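Side-chain contacts in D-alanyl-D-alanine carboxypeptidase (Enterococcus faecalis V583, PDB 5ZHF), which cleaves the C-terminal D-alanine from peptidoglycan pentapeptides as a zinc-dependent carboxypeptidase linked to vancomycin resistance: residues Y161-L164 against Y169-G172; A83-A86 against Y90-V93. All coordinates share one frame; numbering follows the deposited sequence.

Contact 1 of 2, residues Y161-L164 against Y169-G172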
ATOM      1  N   TYR A 161       0.617  10.341   8.267  1.00 20.68           N
ATOM      2  CA  TYR A 161       0.101  10.351   6.896  1.00 20.16           C
ATOM      3  C   TYR A 161       0.556  11.583   6.131  1.00 22.03           C
ATOM      4  O   TYR A 161       0.947  11.492   4.957  1.00 21.87           O
ATOM      5  CB  TYR A 161      -1.426  10.229   6.847  1.00 20.51           C
ATOM      6  CG  TYR A 161      -2.005   9.010   7.522  1.00 21.51           C
ATOM      7  CD1 TYR A 161      -1.302   7.794   7.587  1.00 21.54           C
ATOM      8  CD2 TYR A 161      -3.282   9.043   8.076  1.00 22.50           C
ATOM      9  CE1 TYR A 161      -1.849   6.673   8.176  1.00 22.46           C
ATOM     10  CE2 TYR A 161      -3.817   7.927   8.687  1.00 22.73           C
ATOM     11  CZ  TYR A 161      -3.103   6.743   8.729  1.00 23.62           C
ATOM     12  OH  TYR A 161      -3.643   5.635   9.340  1.00 25.25           O
ATOM     13  N   ARG A 162       0.560  12.729   6.805  1.00 21.87           N
ATOM     14  CA  ARG A 162       1.057  13.960   6.211  1.00 23.85           C
ATOM     15  C   ARG A 162       2.547  13.874   5.888  1.00 21.62           C
ATOM     16  O   ARG A 162       2.960  14.251   4.790  1.00 21.74           O
ATOM     17  CB  ARG A 162       0.751  15.165   7.104  1.00 25.39           C
ATOM     18  CG  ARG A 162       1.149  16.480   6.453  1.00 29.24           C
ATOM     19  CD  ARG A 162       0.804  17.648   7.343  1.00 32.80           C
ATOM     20  NE  ARG A 162       1.512  17.589   8.613  1.00 35.84           N
ATOM     21  CZ  ARG A 162       1.411  18.507   9.569  1.00 42.63           C
ATOM     22  NH1 ARG A 162       0.633  19.578   9.399  1.00 44.40           N
ATOM     23  NH2 ARG A 162       2.099  18.359  10.699  1.00 42.31           N
ATOM     24  N   TRP A 163       3.355  13.346   6.818  1.00 19.57           N
ATOM     25  CA  TRP A 163       4.774  13.227   6.595  1.00 19.20           C
ATOM     26  C   TRP A 163       5.039  12.294   5.412  1.00 19.43           C
ATOM     27  O   TRP A 163       5.896  12.581   4.565  1.00 20.65           O
ATOM     28  CB  TRP A 163       5.503  12.740   7.849  1.00 18.15           C
ATOM     29  CG  TRP A 163       6.996  12.754   7.696  1.00 18.83           C
ATOM     30  CD1 TRP A 163       7.847  13.757   8.070  1.00 19.18           C
ATOM     31  CD2 TRP A 163       7.812  11.739   7.087  1.00 18.74           C
ATOM     32  NE1 TRP A 163       9.134  13.427   7.763  1.00 18.39           N
ATOM     33  CE2 TRP A 163       9.145  12.206   7.133  1.00 19.20           C
ATOM     34  CE3 TRP A 163       7.551  10.476   6.525  1.00 18.96           C
ATOM     35  CZ2 TRP A 163      10.211  11.463   6.646  1.00 18.91           C
ATOM     36  CZ3 TRP A 163       8.618   9.746   6.011  1.00 18.95           C
ATOM     37  CH2 TRP A 163       9.928  10.239   6.084  1.00 18.66           C
ATOM     38  N   LEU A 164       4.318  11.173   5.370  1.00 19.21           N
ATOM     39  CA  LEU A 164       4.525  10.215   4.278  1.00 18.30           C
ATOM     40  C   LEU A 164       4.182  10.863   2.922  1.00 19.50           C
ATOM     41  O   LEU A 164       4.931  10.695   1.920  1.00 19.42           O
ATOM     42  CB  LEU A 164       3.667   8.982   4.496  1.00 19.00           C
ATOM     43  CG  LEU A 164       4.139   8.094   5.634  1.00 18.67           C
ATOM     44  CD1 LEU A 164       3.060   7.105   6.016  1.00 19.42           C
ATOM     45  CD2 LEU A 164       5.459   7.389   5.324  1.00 18.97           C
ATOM     46  N   TYR A 169       8.422   9.609  -1.357  1.00 19.18           N
ATOM     47  CA  TYR A 169       9.008   9.440  -2.705  1.00 20.15           C
ATOM     48  C   TYR A 169      10.525   9.508  -2.704  1.00 20.80           C
ATOM     49  O   TYR A 169      11.176   8.863  -3.508  1.00 20.76           O
ATOM     50  CB  TYR A 169       8.430  10.472  -3.694  1.00 21.53           C
ATOM     51  CG  TYR A 169       8.903  11.874  -3.434  1.00 21.88           C
ATOM     52  CD1 TYR A 169       8.242  12.696  -2.524  1.00 22.88           C
ATOM     53  CD2 TYR A 169      10.041  12.386  -4.080  1.00 23.91           C
ATOM     54  CE1 TYR A 169       8.684  13.985  -2.269  1.00 23.90           C
ATOM     55  CE2 TYR A 169      10.483  13.676  -3.837  1.00 24.53           C
ATOM     56  CZ  TYR A 169       9.811  14.474  -2.924  1.00 26.34           C
ATOM     57  OH  TYR A 169      10.237  15.783  -2.637  1.00 27.24           O
ATOM     58  N   ARG A 170      11.091  10.254  -1.761  1.00 20.07           N
ATOM     59  CA  ARG A 170      12.539  10.340  -1.610  1.00 21.10           C
ATOM     60  C   ARG A 170      13.204   8.980  -1.291  1.00 20.37           C
ATOM     61  O   ARG A 170      14.409   8.813  -1.479  1.00 20.52           O
ATOM     62  CB  ARG A 170      12.887  11.402  -0.543  1.00 22.47           C
ATOM     63  CG  ARG A 170      12.406  12.805  -0.897  1.00 24.75           C
ATOM     64  CD  ARG A 170      13.006  13.908  -0.030  1.00 26.89           C
ATOM     65  NE  ARG A 170      12.557  13.820   1.362  1.00 28.47           N
ATOM     66  CZ  ARG A 170      13.284  13.421   2.409  1.00 27.65           C
ATOM     67  NH1 ARG A 170      14.550  13.047   2.269  1.00 29.30           N
ATOM     68  NH2 ARG A 170      12.735  13.400   3.631  1.00 27.54           N
ATOM     69  N   PHE A 171      12.406   8.016  -0.820  1.00 17.56           N
ATOM     70  CA  PHE A 171      12.840   6.667  -0.460  1.00 18.51           C
ATOM     71  C   PHE A 171      12.248   5.596  -1.357  1.00 18.27           C
ATOM     72  O   PHE A 171      12.408   4.402  -1.093  1.00 17.77           O
ATOM     73  CB  PHE A 171      12.489   6.406   1.003  1.00 18.08           C
ATOM     74  CG  PHE A 171      12.953   7.501   1.888  1.00 18.18           C
ATOM     75  CD1 PHE A 171      14.265   7.540   2.317  1.00 19.90           C
ATOM     76  CD2 PHE A 171      12.100   8.536   2.233  1.00 18.93           C
ATOM     77  CE1 PHE A 171      14.731   8.602   3.098  1.00 20.26           C
ATOM     78  CE2 PHE A 171      12.558   9.589   3.011  1.00 19.66           C
ATOM     79  CZ  PHE A 171      13.869   9.607   3.458  1.00 19.53           C
ATOM     80  N   GLY A 172      11.615   6.021  -2.450  1.00 19.41           N
ATOM     81  CA  GLY A 172      11.109   5.102  -3.445  1.00 18.62           C
ATOM     82  C   GLY A 172       9.684   4.619  -3.230  1.00 18.01           C
ATOM     83  O   GLY A 172       9.257   3.690  -3.889  1.00 18.13           O
TER
HETATM   84  O   HOH W   1       5.230  10.941  -1.409  1.00 23.61           O
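Trp-163 swings its CG anti to its own backbone N (chi1 -174°), which carries the indole off helix 157-167 towards the turn that follows; Phe-171 sets its CG anti to its carbonyl carbon (chi1 -50°), and the phenyl reaches back to meet it. The two side chains cross at about a right angle. The approach is through one ring carbon of each, Trp-163 CH2 lying 4.1 Å from Phe-171 CE2, the rings meeting obliquely.

Arg-170 flanks this pair. Its NH2 comes to 4.4 Å from Trp-163 CZ2, again obliquely, while Phe-171 CE2 sits over one face of the guanidinium, 3.7 Å above the plane and displaced towards its rim. The group is also tied down from the helix side, because NH2 is hydrogen-bonded to the side chain of Asn-167, and Asn-167 in turn binds the carbonyl of Trp-163 through its ND2. The buried indole N-H is satisfied too: NE1 donates to Asp-87.

No direct hydrogen bond joins the two segments. Water 1 makes a weak bridge, donating to Leu-164 O at 3.4 Å and accepting from Tyr-169 N at 3.5 Å, both long and weak. Within the turn, Gly-172 N bonds Tyr-169 O at 3.1 Å and closes the short 3-10 segment; the positive phi of Gly-172 (90°) suits glycine.

The contact thus folds the exit of helix 157-167 back against that helix, just before strand 173-175. Trp-163 and Phe-171 both rest on helix 74-86, at Ala-83 among others, whereas the Tyr-169 ring packs on helix 199-208 and stacks with Tyr-206.

Contact 2 of 2, residues A83-A86 against Y90-V93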
ATOM      1  N   ALA A  83      14.325   8.545   8.660  1.00 20.21           N
ATOM      2  CA  ALA A  83      14.076   9.950   8.324  1.00 20.08           C
ATOM      3  C   ALA A  83      12.848  10.499   9.030  1.00 20.29           C
ATOM      4  O   ALA A  83      12.862  11.639   9.519  1.00 19.74           O
ATOM      5  CB  ALA A  83      13.904  10.123   6.807  1.00 19.88           C
ATOM      6  N   ALA A  84      11.784   9.698   9.088  1.00 19.29           N
ATOM      7  CA  ALA A  84      10.574  10.118   9.808  1.00 19.82           C
ATOM      8  C   ALA A  84      10.922  10.393  11.285  1.00 20.49           C
ATOM      9  O   ALA A  84      10.589  11.458  11.825  1.00 19.38           O
ATOM     10  CB  ALA A  84       9.488   9.064   9.678  1.00 20.16           C
ATOM     11  N   ARG A  85      11.646   9.463  11.917  1.00 19.58           N
ATOM     12  CA  ARG A  85      11.988   9.599  13.327  1.00 20.47           C
ATOM     13  C   ARG A  85      12.912  10.768  13.574  1.00 20.80           C
ATOM     14  O   ARG A  85      12.762  11.441  14.572  1.00 20.15           O
ATOM     15  CB  ARG A  85      12.574   8.316  13.871  1.00 21.81           C
ATOM     16  CG  ARG A  85      11.560   7.193  13.925  1.00 23.01           C
ATOM     17  CD  ARG A  85      12.235   5.884  14.276  1.00 25.91           C
ATOM     18  NE  ARG A  85      11.321   4.747  14.232  1.00 27.93           N
ATOM     19  CZ  ARG A  85      11.652   3.513  13.845  1.00 28.72           C
ATOM     20  NH1 ARG A  85      12.884   3.210  13.432  1.00 31.10           N
ATOM     21  NH2 ARG A  85      10.730   2.553  13.879  1.00 31.70           N
ATOM     22  N   ALA A  86      13.841  11.028  12.654  1.00 19.80           N
ATOM     23  CA  ALA A  86      14.671  12.246  12.723  1.00 21.52           C
ATOM     24  C   ALA A  86      13.852  13.530  12.693  1.00 20.84           C
ATOM     25  O   ALA A  86      14.299  14.570  13.204  1.00 21.46           O
ATOM     26  CB  ALA A  86      15.697  12.258  11.601  1.00 23.30           C
ATOM     27  N   TYR A  90       6.818   9.151  14.207  1.00 19.56           N
ATOM     28  CA  TYR A  90       7.086   7.774  14.637  1.00 20.41           C
ATOM     29  C   TYR A  90       6.108   6.763  14.028  1.00 20.15           C
ATOM     30  O   TYR A  90       5.007   6.554  14.551  1.00 21.96           O
ATOM     31  CB  TYR A  90       7.058   7.715  16.182  1.00 22.89           C
ATOM     32  CG  TYR A  90       8.270   8.405  16.730  1.00 23.55           C
ATOM     33  CD1 TYR A  90       8.268   9.784  16.920  1.00 26.48           C
ATOM     34  CD2 TYR A  90       9.437   7.698  16.974  1.00 28.27           C
ATOM     35  CE1 TYR A  90       9.392  10.433  17.389  1.00 27.67           C
ATOM     36  CE2 TYR A  90      10.574   8.340  17.433  1.00 29.95           C
ATOM     37  CZ  TYR A  90      10.544   9.700  17.626  1.00 30.50           C
ATOM     38  OH  TYR A  90      11.683  10.330  18.098  1.00 36.91           O
ATOM     39  N   PRO A  91       6.470   6.172  12.871  1.00 19.07           N
ATOM     40  CA  PRO A  91       5.553   5.248  12.220  1.00 19.42           C
ATOM     41  C   PRO A  91       5.751   3.795  12.635  1.00 17.84           C
ATOM     42  O   PRO A  91       6.757   3.446  13.252  1.00 18.73           O
ATOM     43  CB  PRO A  91       5.874   5.419  10.713  1.00 19.32           C
ATOM     44  CG  PRO A  91       7.259   5.985  10.685  1.00 20.40           C
ATOM     45  CD  PRO A  91       7.643   6.475  12.036  1.00 20.14           C
ATOM     46  N   ILE A  92       4.801   2.960  12.255  1.00 17.96           N
ATOM     47  CA  ILE A  92       4.904   1.510  12.400  1.00 18.47           C
ATOM     48  C   ILE A  92       4.406   0.878  11.108  1.00 18.00           C
ATOM     49  O   ILE A  92       3.574   1.469  10.401  1.00 17.10           O
ATOM     50  CB  ILE A  92       4.053   0.964  13.582  1.00 19.71           C
ATOM     51  CG1 ILE A  92       2.557   1.249  13.360  1.00 20.62           C
ATOM     52  CG2 ILE A  92       4.500   1.576  14.916  1.00 20.75           C
ATOM     53  CD1 ILE A  92       1.644   0.528  14.356  1.00 23.85           C
ATOM     54  N   VAL A  93       4.865  -0.333  10.842  1.00 17.77           N
ATOM     55  CA  VAL A  93       4.345  -1.119   9.723  1.00 18.30           C
ATOM     56  C   VAL A  93       3.190  -1.946  10.267  1.00 17.99           C
ATOM     57  O   VAL A  93       3.388  -2.970  10.934  1.00 19.91           O
ATOM     58  CB  VAL A  93       5.406  -2.019   9.081  1.00 19.78           C
ATOM     59  CG1 VAL A  93       4.778  -2.846   7.942  1.00 20.22           C
ATOM     60  CG2 VAL A  93       6.600  -1.204   8.580  1.00 21.22           C
TER
HETATM   61  O   HOH W   2       8.535   4.757  15.017  1.00 24.12           O
HETATM   62  O   HOH W   3       8.239   1.169  13.860  1.00 33.03           O
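A tight helix-to-strand connection is what this contact closes: helix 74-86 ends, four residues turn the chain, and strand 91-95 starts beside the last turn of the helix. On the buried side Ala-84 CB presses against the proline ring, 3.9 Å from Pro-91 CG. On the outer side Arg-85 CG lies 3.7 Å from Tyr-90 CD2, the aliphatic chain crossing the phenol at about a right angle. With Arg-85 extended from CG to NE, its guanidinium is carried past the ring, the two planes 33° apart, towards the first residues of the strand.

There it grips Pro-91 O through solvent. Water 2 accepts from Arg-85 NE at 2.9 Å and donates to Pro-91 O at 2.8 Å; water 3 does the same from Arg-85 NH2, with a weak bond of 2.8 Å. Both waters lie in the guanidinium plane, at its edge.

Ile-92 makes backbone hydrogen bonds with Asn-149 of the antiparallel strand 145-150, and Tyr-90 with Asp-151 just beyond its end. The whole is an alpha-beta hairpin, a helix leading through a short loop into an outermost strand of the four-stranded antiparallel sheet.

How the contacts relate
Contact 2 is complete in sequence well before contact 1 begins, yet the two touch, their centres 10 Å apart. Helix 74-86 is the shared wall: Phe-171 CZ packs at 3.4 Å from Ala-83 CB, and Trp-163 CZ2 lies 3.4 Å from Ala-84 N. Ala-84 therefore sits between the indole of contact 1 and the proline of contact 2, and helix 157-167 adds Val-160 against Pro-91. Neither contact forms the zinc site. Contact 1 lies away from the zinc and substrate-binding residues, while the Pro-91 side chain is about 14 Å from the zinc ion and about 10 Å from the side chain of its ligand Asp-147, on the neighbouring strand 145-150.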